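Local structure of putative uncharacterized protein PH0242 (Pyrococcus horikoshii, 3VU1) at residues R288-G302 and L331-K344. The protein belongs to the AglB family of archaeal oligosaccharyltransferases and is represented here by its C-terminal globular domain. Numbering follows the deposited sequence.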
ATOM      1  N   ARG A 288      -9.979  -3.506   1.841  1.00 34.30           N
ATOM      2  CA  ARG A 288     -11.320  -3.547   2.435  1.00 34.21           C
ATOM      3  C   ARG A 288     -12.459  -3.371   1.425  1.00 37.49           C
ATOM      4  O   ARG A 288     -12.307  -2.703   0.396  1.00 39.29           O
ATOM      5  CB  ARG A 288     -11.460  -2.577   3.621  1.00 30.81           C
ATOM      6  CG  ARG A 288     -11.451  -1.113   3.260  1.00 32.68           C
ATOM      7  CD  ARG A 288     -11.866  -0.213   4.420  1.00 32.35           C
ATOM      8  NE  ARG A 288     -11.171  -0.602   5.646  1.00 34.89           N
ATOM      9  CZ  ARG A 288     -11.566  -0.312   6.888  1.00 32.09           C
ATOM     10  NH1 ARG A 288     -12.664   0.407   7.107  1.00 32.07           N
ATOM     11  NH2 ARG A 288     -10.853  -0.752   7.916  1.00 27.43           N
ATOM     12  N   ASP A 289     -13.607  -3.968   1.731  1.00 39.81           N
ATOM     13  CA  ASP A 289     -14.785  -3.847   0.873  1.00 38.65           C
ATOM     14  C   ASP A 289     -15.357  -2.436   0.790  1.00 36.93           C
ATOM     15  O   ASP A 289     -15.206  -1.631   1.729  1.00 34.97           O
ATOM     16  CB  ASP A 289     -15.878  -4.806   1.349  1.00 38.03           C
ATOM     17  CG  ASP A 289     -15.464  -6.261   1.243  1.00 38.98           C
ATOM     18  OD1 ASP A 289     -14.685  -6.652   0.337  1.00 39.07           O
ATOM     19  OD2 ASP A 289     -15.929  -7.024   2.091  1.00 42.74           O
ATOM     20  N   ILE A 290     -16.024  -2.143  -0.328  1.00 36.21           N
ATOM     21  CA  ILE A 290     -16.960  -1.004  -0.388  1.00 37.72           C
ATOM     22  C   ILE A 290     -18.299  -1.476   0.212  1.00 37.98           C
ATOM     23  O   ILE A 290     -18.771  -2.545  -0.166  1.00 39.84           O
ATOM     24  CB  ILE A 290     -17.147  -0.534  -1.841  1.00 37.94           C
ATOM     25  CG1 ILE A 290     -15.795  -0.083  -2.404  1.00 38.78           C
ATOM     26  CG2 ILE A 290     -18.147   0.606  -1.915  1.00 36.19           C
ATOM     27  CD1 ILE A 290     -15.684  -0.138  -3.907  1.00 39.65           C
ATOM     28  N   LYS A 291     -18.864  -0.725   1.163  1.00 37.27           N
ATOM     29  CA  LYS A 291     -20.168  -1.031   1.807  1.00 40.25           C
ATOM     30  C   LYS A 291     -20.974   0.235   1.962  1.00 40.46           C
ATOM     31  O   LYS A 291     -20.491   1.203   2.573  1.00 38.37           O
ATOM     32  CB  LYS A 291     -20.017  -1.576   3.234  1.00 43.82           C
ATOM     33  CG  LYS A 291     -19.468  -2.982   3.344  1.00 54.14           C
ATOM     34  CD  LYS A 291     -19.344  -3.466   4.784  1.00 58.46           C
ATOM     35  CE  LYS A 291     -18.124  -2.884   5.474  1.00 60.68           C
ATOM     36  NZ  LYS A 291     -17.725  -3.713   6.645  1.00 68.15           N
ATOM     37  N   ASN A 292     -22.208   0.227   1.448  1.00 39.85           N
ATOM     38  CA  ASN A 292     -23.155   1.320   1.710  1.00 37.33           C
ATOM     39  C   ASN A 292     -22.511   2.617   1.391  1.00 33.70           C
ATOM     40  O   ASN A 292     -22.438   3.479   2.244  1.00 34.61           O
ATOM     41  CB  ASN A 292     -23.601   1.348   3.190  1.00 37.52           C
ATOM     42  CG  ASN A 292     -24.176   0.020   3.654  1.00 37.83           C
ATOM     43  OD1 ASN A 292     -25.000  -0.598   2.982  1.00 41.12           O
ATOM     44  ND2 ASN A 292     -23.705  -0.444   4.784  1.00 39.06           N
ATOM     45  N   ALA A 293     -22.030   2.727   0.163  1.00 34.00           N
ATOM     46  CA  ALA A 293     -21.182   3.818  -0.275  1.00 36.16           C
ATOM     47  C   ALA A 293     -21.924   4.749  -1.237  1.00 38.84           C
ATOM     48  O   ALA A 293     -22.736   4.292  -2.040  1.00 41.07           O
ATOM     49  CB  ALA A 293     -19.932   3.244  -0.955  1.00 34.53           C
ATOM     50  N   THR A 294     -21.621   6.042  -1.164  1.00 40.77           N
ATOM     51  CA  THR A 294     -22.111   7.030  -2.128  1.00 42.43           C
ATOM     52  C   THR A 294     -20.965   7.542  -3.006  1.00 42.62           C
ATOM     53  O   THR A 294     -19.896   7.860  -2.483  1.00 44.36           O
ATOM     54  CB  THR A 294     -22.738   8.234  -1.401  1.00 42.25           C
ATOM     55  OG1 THR A 294     -23.636   7.746  -0.414  1.00 44.11           O
ATOM     56  CG2 THR A 294     -23.501   9.131  -2.365  1.00 41.86           C
ATOM     57  N   LEU A 295     -21.197   7.631  -4.322  1.00 40.28           N
ATOM     58  CA  LEU A 295     -20.238   8.241  -5.244  1.00 39.82           C
ATOM     59  C   LEU A 295     -20.516   9.728  -5.508  1.00 41.06           C
ATOM     60  O   LEU A 295     -21.670  10.129  -5.730  1.00 41.89           O
ATOM     61  CB  LEU A 295     -20.224   7.493  -6.557  1.00 41.44           C
ATOM     62  CG  LEU A 295     -20.047   5.996  -6.432  1.00 46.93           C
ATOM     63  CD1 LEU A 295     -20.194   5.311  -7.785  1.00 47.93           C
ATOM     64  CD2 LEU A 295     -18.692   5.693  -5.821  1.00 49.86           C
ATOM     65  N   TYR A 296     -19.463  10.546  -5.488  1.00 37.70           N
ATOM     66  CA  TYR A 296     -19.608  11.948  -5.877  1.00 37.74           C
ATOM     67  C   TYR A 296     -18.591  12.377  -6.893  1.00 37.24           C
ATOM     68  O   TYR A 296     -17.586  11.698  -7.123  1.00 37.24           O
ATOM     69  CB  TYR A 296     -19.447  12.867  -4.698  1.00 37.41           C
ATOM     70  CG  TYR A 296     -20.404  12.615  -3.586  1.00 43.41           C
ATOM     71  CD1 TYR A 296     -20.102  11.698  -2.581  1.00 44.03           C
ATOM     72  CD2 TYR A 296     -21.612  13.314  -3.509  1.00 46.72           C
ATOM     73  CE1 TYR A 296     -20.970  11.487  -1.531  1.00 46.76           C
ATOM     74  CE2 TYR A 296     -22.494  13.113  -2.453  1.00 46.40           C
ATOM     75  CZ  TYR A 296     -22.162  12.200  -1.471  1.00 46.87           C
ATOM     76  OH  TYR A 296     -23.019  11.969  -0.440  1.00 47.53           O
ATOM     77  N   VAL A 297     -18.873  13.515  -7.510  1.00 36.61           N
ATOM     78  CA  VAL A 297     -17.868  14.274  -8.232  1.00 36.69           C
ATOM     79  C   VAL A 297     -17.833  15.671  -7.598  1.00 38.76           C
ATOM     80  O   VAL A 297     -18.885  16.320  -7.405  1.00 41.79           O
ATOM     81  CB  VAL A 297     -18.163  14.312  -9.751  1.00 37.72           C
ATOM     82  CG1 VAL A 297     -17.135  15.157 -10.486  1.00 38.84           C
ATOM     83  CG2 VAL A 297     -18.144  12.905 -10.337  1.00 37.39           C
ATOM     84  N   TYR A 298     -16.642  16.099  -7.201  1.00 38.64           N
ATOM     85  CA  TYR A 298     -16.446  17.460  -6.706  1.00 41.14           C
ATOM     86  C   TYR A 298     -15.759  18.250  -7.812  1.00 40.01           C
ATOM     87  O   TYR A 298     -14.644  17.904  -8.223  1.00 40.69           O
ATOM     88  CB  TYR A 298     -15.550  17.480  -5.459  1.00 44.68           C
ATOM     89  CG  TYR A 298     -16.098  16.862  -4.179  1.00 47.44           C
ATOM     90  CD1 TYR A 298     -17.342  16.230  -4.152  1.00 45.87           C
ATOM     91  CD2 TYR A 298     -15.340  16.875  -2.995  1.00 45.08           C
ATOM     92  CE1 TYR A 298     -17.834  15.657  -2.989  1.00 47.22           C
ATOM     93  CE2 TYR A 298     -15.826  16.296  -1.829  1.00 48.37           C
ATOM     94  CZ  TYR A 298     -17.078  15.689  -1.825  1.00 48.88           C
ATOM     95  OH  TYR A 298     -17.600  15.098  -0.677  1.00 49.27           O
ATOM     96  N   ALA A 299     -16.418  19.295  -8.301  1.00 40.66           N
ATOM     97  CA  ALA A 299     -15.777  20.233  -9.234  1.00 43.49           C
ATOM     98  C   ALA A 299     -14.895  21.176  -8.444  1.00 45.33           C
ATOM     99  O   ALA A 299     -15.310  21.709  -7.412  1.00 46.86           O
ATOM    100  CB  ALA A 299     -16.820  21.026 -10.010  1.00 42.09           C
ATOM    101  N   LEU A 300     -13.691  21.400  -8.940  1.00 47.33           N
ATOM    102  CA  LEU A 300     -12.731  22.224  -8.232  1.00 51.58           C
ATOM    103  C   LEU A 300     -12.071  23.257  -9.105  1.00 50.16           C
ATOM    104  O   LEU A 300     -11.608  22.942 -10.203  1.00 52.29           O
ATOM    105  CB  LEU A 300     -11.627  21.353  -7.608  1.00 57.18           C
ATOM    106  CG  LEU A 300     -11.873  20.665  -6.268  1.00 58.57           C
ATOM    107  CD1 LEU A 300     -12.372  19.262  -6.526  1.00 59.69           C
ATOM    108  CD2 LEU A 300     -10.580  20.615  -5.471  1.00 60.93           C
ATOM    109  N   ASN A 301     -12.011  24.479  -8.586  1.00 53.15           N
ATOM    110  CA  ASN A 301     -11.113  25.515  -9.084  1.00 53.59           C
ATOM    111  C   ASN A 301      -9.932  25.676  -8.128  1.00 53.74           C
ATOM    112  O   ASN A 301     -10.056  26.281  -7.065  1.00 57.91           O
ATOM    113  CB  ASN A 301     -11.852  26.848  -9.243  1.00 54.07           C
ATOM    114  CG  ASN A 301     -12.854  26.839 -10.390  1.00 55.07           C
ATOM    115  OD1 ASN A 301     -12.629  26.223 -11.430  1.00 56.99           O
ATOM    116  ND2 ASN A 301     -13.967  27.536 -10.204  1.00 53.36           N
ATOM    117  N   GLY A 302      -8.791  25.122  -8.513  1.00 55.11           N
ATOM    118  CA  GLY A 302      -7.608  25.094  -7.666  1.00 57.45           C
ATOM    119  C   GLY A 302      -7.815  24.199  -6.461  1.00 60.20           C
ATOM    120  O   GLY A 302      -7.704  22.977  -6.559  1.00 71.47           O
ATOM    121  N   LEU A 331     -21.058  17.524 -15.731  1.00 40.15           N
ATOM    122  CA  LEU A 331     -19.942  18.237 -15.122  1.00 40.63           C
ATOM    123  C   LEU A 331     -19.956  19.731 -15.445  1.00 42.23           C
ATOM    124  O   LEU A 331     -19.856  20.102 -16.604  1.00 44.35           O
ATOM    125  CB  LEU A 331     -18.615  17.650 -15.616  1.00 40.46           C
ATOM    126  CG  LEU A 331     -18.423  16.136 -15.548  1.00 38.65           C
ATOM    127  CD1 LEU A 331     -17.102  15.791 -16.183  1.00 37.52           C
ATOM    128  CD2 LEU A 331     -18.463  15.629 -14.117  1.00 41.46           C
ATOM    129  N   PRO A 332     -20.021  20.598 -14.417  1.00 44.06           N
ATOM    130  CA  PRO A 332     -19.930  22.027 -14.677  1.00 42.93           C
ATOM    131  C   PRO A 332     -18.523  22.371 -15.086  1.00 44.63           C
ATOM    132  O   PRO A 332     -17.614  21.560 -14.891  1.00 46.20           O
ATOM    133  CB  PRO A 332     -20.191  22.646 -13.307  1.00 44.74           C
ATOM    134  CG  PRO A 332     -19.686  21.634 -12.338  1.00 45.78           C
ATOM    135  CD  PRO A 332     -19.970  20.295 -12.969  1.00 45.54           C
ATOM    136  N   THR A 333     -18.340  23.570 -15.624  1.00 45.84           N
ATOM    137  CA  THR A 333     -17.008  24.050 -15.999  1.00 45.81           C
ATOM    138  C   THR A 333     -16.213  24.257 -14.701  1.00 41.46           C
ATOM    139  O   THR A 333     -16.774  24.716 -13.709  1.00 42.17           O
ATOM    140  CB  THR A 333     -17.097  25.382 -16.793  1.00 45.82           C
ATOM    141  OG1 THR A 333     -17.747  26.325 -15.961  1.00 55.40           O
ATOM    142  CG2 THR A 333     -17.964  25.256 -18.059  1.00 42.83           C
ATOM    143  N   ALA A 334     -14.928  23.915 -14.714  1.00 37.28           N
ATOM    144  CA  ALA A 334     -14.071  23.928 -13.527  1.00 37.60           C
ATOM    145  C   ALA A 334     -12.699  23.488 -13.957  1.00 38.86           C
ATOM    146  O   ALA A 334     -12.545  22.957 -15.054  1.00 37.79           O
ATOM    147  CB  ALA A 334     -14.587  22.961 -12.479  1.00 36.98           C
ATOM    148  N   GLN A 335     -11.694  23.685 -13.108  1.00 41.36           N
ATOM    149  CA  GLN A 335     -10.339  23.283 -13.475  1.00 42.43           C
ATOM    150  C   GLN A 335     -10.156  21.764 -13.478  1.00 41.20           C
ATOM    151  O   GLN A 335      -9.512  21.233 -14.369  1.00 40.79           O
ATOM    152  CB  GLN A 335      -9.292  23.941 -12.573  1.00 49.02           C
ATOM    153  CG  GLN A 335      -7.878  23.451 -12.891  1.00 53.15           C
ATOM    154  CD  GLN A 335      -6.803  24.004 -11.979  1.00 59.05           C
ATOM    155  OE1 GLN A 335      -5.622  23.732 -12.192  1.00 67.64           O
ATOM    156  NE2 GLN A 335      -7.188  24.798 -10.975  1.00 64.29           N
ATOM    157  N   LYS A 336     -10.710  21.076 -12.480  1.00 40.30           N
ATOM    158  CA  LYS A 336     -10.562  19.631 -12.402  1.00 43.31           C
ATOM    159  C   LYS A 336     -11.724  18.955 -11.678  1.00 42.14           C
ATOM    160  O   LYS A 336     -12.479  19.615 -10.961  1.00 39.02           O
ATOM    161  CB  LYS A 336      -9.236  19.251 -11.746  1.00 46.75           C
ATOM    162  CG  LYS A 336      -9.064  19.731 -10.321  1.00 51.11           C
ATOM    163  CD  LYS A 336      -7.796  19.132  -9.744  1.00 58.26           C
ATOM    164  CE  LYS A 336      -7.445  19.750  -8.399  1.00 63.77           C
ATOM    165  NZ  LYS A 336      -6.155  19.170  -7.932  1.00 68.04           N
ATOM    166  N   TYR A 337     -11.871  17.643 -11.890  1.00 41.51           N
ATOM    167  CA  TYR A 337     -12.918  16.858 -11.203  1.00 42.50           C
ATOM    168  C   TYR A 337     -12.332  15.796 -10.265  1.00 40.33           C
ATOM    169  O   TYR A 337     -11.402  15.051 -10.620  1.00 37.15           O
ATOM    170  CB  TYR A 337     -13.937  16.240 -12.182  1.00 40.28           C
ATOM    171  CG  TYR A 337     -14.436  17.217 -13.223  1.00 41.49           C
ATOM    172  CD1 TYR A 337     -13.914  17.205 -14.513  1.00 42.09           C
ATOM    173  CD2 TYR A 337     -15.410  18.162 -12.916  1.00 40.62           C
ATOM    174  CE1 TYR A 337     -14.348  18.092 -15.478  1.00 42.90           C
ATOM    175  CE2 TYR A 337     -15.853  19.061 -13.874  1.00 44.19           C
ATOM    176  CZ  TYR A 337     -15.312  19.020 -15.156  1.00 47.54           C
ATOM    177  OH  TYR A 337     -15.726  19.903 -16.130  1.00 49.94           O
ATOM    178  N   ARG A 338     -12.873  15.757  -9.056  1.00 38.03           N
ATOM    179  CA  ARG A 338     -12.447  14.768  -8.087  1.00 40.06           C
ATOM    180  C   ARG A 338     -13.583  13.787  -7.805  1.00 37.77           C
ATOM    181  O   ARG A 338     -14.657  14.166  -7.333  1.00 36.22           O
ATOM    182  CB  ARG A 338     -11.955  15.448  -6.796  1.00 40.78           C
ATOM    183  CG  ARG A 338     -11.227  14.528  -5.831  1.00 37.97           C
ATOM    184  CD  ARG A 338     -10.949  15.246  -4.532  1.00 38.63           C
ATOM    185  NE  ARG A 338      -9.770  16.076  -4.661  1.00 42.46           N
ATOM    186  CZ  ARG A 338      -9.496  17.121  -3.893  1.00 42.71           C
ATOM    187  NH1 ARG A 338     -10.343  17.479  -2.927  1.00 40.77           N
ATOM    188  NH2 ARG A 338      -8.381  17.814  -4.108  1.00 40.01           N
ATOM    189  N   PHE A 339     -13.325  12.525  -8.103  1.00 36.82           N
ATOM    190  CA  PHE A 339     -14.239  11.451  -7.770  1.00 37.88           C
ATOM    191  C   PHE A 339     -14.073  11.009  -6.304  1.00 37.82           C
ATOM    192  O   PHE A 339     -12.971  10.688  -5.857  1.00 39.70           O
ATOM    193  CB  PHE A 339     -14.043  10.301  -8.762  1.00 38.88           C
ATOM    194  CG  PHE A 339     -14.446  10.660 -10.171  1.00 40.34           C
ATOM    195  CD1 PHE A 339     -13.712  11.592 -10.911  1.00 39.53           C
ATOM    196  CD2 PHE A 339     -15.573  10.095 -10.752  1.00 41.72           C
ATOM    197  CE1 PHE A 339     -14.079  11.937 -12.202  1.00 38.47           C
ATOM    198  CE2 PHE A 339     -15.950  10.444 -12.046  1.00 41.73           C
ATOM    199  CZ  PHE A 339     -15.202  11.362 -12.768  1.00 38.96           C
ATOM    200  N   ILE A 340     -15.174  11.049  -5.562  1.00 37.71           N
ATOM    201  CA  ILE A 340     -15.206  10.672  -4.149  1.00 38.34           C
ATOM    202  C   ILE A 340     -16.055   9.431  -3.861  1.00 36.53           C
ATOM    203  O   ILE A 340     -17.186   9.317  -4.331  1.00 37.33           O
ATOM    204  CB  ILE A 340     -15.688  11.853  -3.263  1.00 38.63           C
ATOM    205  CG1 ILE A 340     -14.501  12.662  -2.742  1.00 38.13           C
ATOM    206  CG2 ILE A 340     -16.376  11.349  -2.014  1.00 36.95           C
ATOM    207  CD1 ILE A 340     -13.701  13.308  -3.828  1.00 36.27           C
ATOM    208  N   LEU A 341     -15.503   8.504  -3.091  1.00 34.30           N
ATOM    209  CA  LEU A 341     -16.314   7.457  -2.510  1.00 33.20           C
ATOM    210  C   LEU A 341     -16.521   7.826  -1.049  1.00 33.24           C
ATOM    211  O   LEU A 341     -15.561   8.060  -0.322  1.00 34.75           O
ATOM    212  CB  LEU A 341     -15.636   6.091  -2.650  1.00 33.51           C
ATOM    213  CG  LEU A 341     -16.497   4.887  -2.203  1.00 37.19           C
ATOM    214  CD1 LEU A 341     -16.254   3.693  -3.096  1.00 36.33           C
ATOM    215  CD2 LEU A 341     -16.311   4.483  -0.729  1.00 36.29           C
ATOM    216  N   ALA A 342     -17.769   7.930  -0.614  1.00 33.10           N
ATOM    217  CA  ALA A 342     -18.026   8.130   0.819  1.00 33.28           C
ATOM    218  C   ALA A 342     -18.666   6.869   1.419  1.00 34.85           C
ATOM    219  O   ALA A 342     -19.598   6.291   0.839  1.00 35.18           O
ATOM    220  CB  ALA A 342     -18.840   9.375   1.099  1.00 27.61           C
ATOM    221  N   GLN A 343     -18.092   6.430   2.541  1.00 33.28           N
ATOM    222  CA  GLN A 343     -18.573   5.304   3.321  1.00 33.77           C
ATOM    223  C   GLN A 343     -18.014   5.396   4.771  1.00 35.82           C
ATOM    224  O   GLN A 343     -17.320   6.359   5.142  1.00 37.82           O
ATOM    225  CB  GLN A 343     -18.250   3.967   2.626  1.00 31.40           C
ATOM    226  CG  GLN A 343     -16.834   3.467   2.814  1.00 29.23           C
ATOM    227  CD  GLN A 343     -16.625   2.084   2.259  1.00 29.30           C
ATOM    228  OE1 GLN A 343     -17.267   1.702   1.300  1.00 33.38           O
ATOM    229  NE2 GLN A 343     -15.705   1.331   2.846  1.00 28.80           N
ATOM    230  N   LYS A 344     -18.375   4.428   5.596  1.00 35.67           N
ATOM    231  CA  LYS A 344     -17.932   4.392   6.968  1.00 36.95           C
ATOM    232  C   LYS A 344     -16.442   4.058   7.086  1.00 35.71           C
ATOM    233  O   LYS A 344     -15.955   3.123   6.445  1.00 34.94           O
ATOM    234  CB  LYS A 344     -18.739   3.343   7.725  1.00 38.18           C
ATOM    235  CG  LYS A 344     -20.189   3.702   7.953  1.00 41.76           C
ATOM    236  CD  LYS A 344     -20.319   4.939   8.825  1.00 47.77           C
ATOM    237  CE  LYS A 344     -21.752   5.175   9.276  1.00 52.01           C
ATOM    238  NZ  LYS A 344     -22.099   6.608   9.023  1.00 54.63           N
TER
HETATM  239  O   HOH W   1     -13.785   2.404   4.863  1.00 36.36           O
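Ile340 reaches across to two tyrosines of the neighbouring strand. Its CG1 sits over one face of the Tyr298 ring, 4.2 Å from the ring centroid, in a CH-pi contact, the side chains crossing at about a right angle. Ile340 CG2 turns the other way along the strand, to Tyr296 CD1 at 3.8 Å, while Ala342 CB meets the edge of the Tyr296 ring. Further along the same face, Leu300 CD2 lies over the Arg338 guanidinium, displaced toward its rim; Arg338 extends from the backbone, CG anti to N (chi1 -168°), then bends at chi3, and its NE forms a salt bridge with Glu485. On the other face Val297 and Phe339 run side by side. With Val297 CG2 anti to the carbonyl carbon, that methyl rests over the Phe339 ring, 4.0 Å from its centroid, and CG1 is left to touch Tyr337 CB and Leu331 CD2. Ala299 CB packs on Pro332 CG and Ala334 CB.

At the end near Ala293, the Gln343 amide grips residues 289-291, which lead into strand 293-301. NE2 donates an almost straight bond to Asp289 O (3.2 Å, 177° at the hydrogen), whereas OE1 accepts from Lys291 N at 2.9 Å, with the donor above the carbonyl plane. NE2 also reaches a water shared with Lys344 O and with Arg288, salt-bridged to Asp78. Both amide atoms are thus engaged, fixing the group's rotation. At the far end Leu300 O accepts from Lys336 N at 3.1 Å and more weakly from Gln335 N, a classic beta bulge in which both residues face Leu300.

Between these ends the backbones of Thr294 and Ala342, Tyr296 and Ile340, and Tyr298 and Arg338 bond reciprocally, making strands 293-301 and 336-344 an antiparallel ladder of the Peripheral 1 domain, within a larger antiparallel sheet.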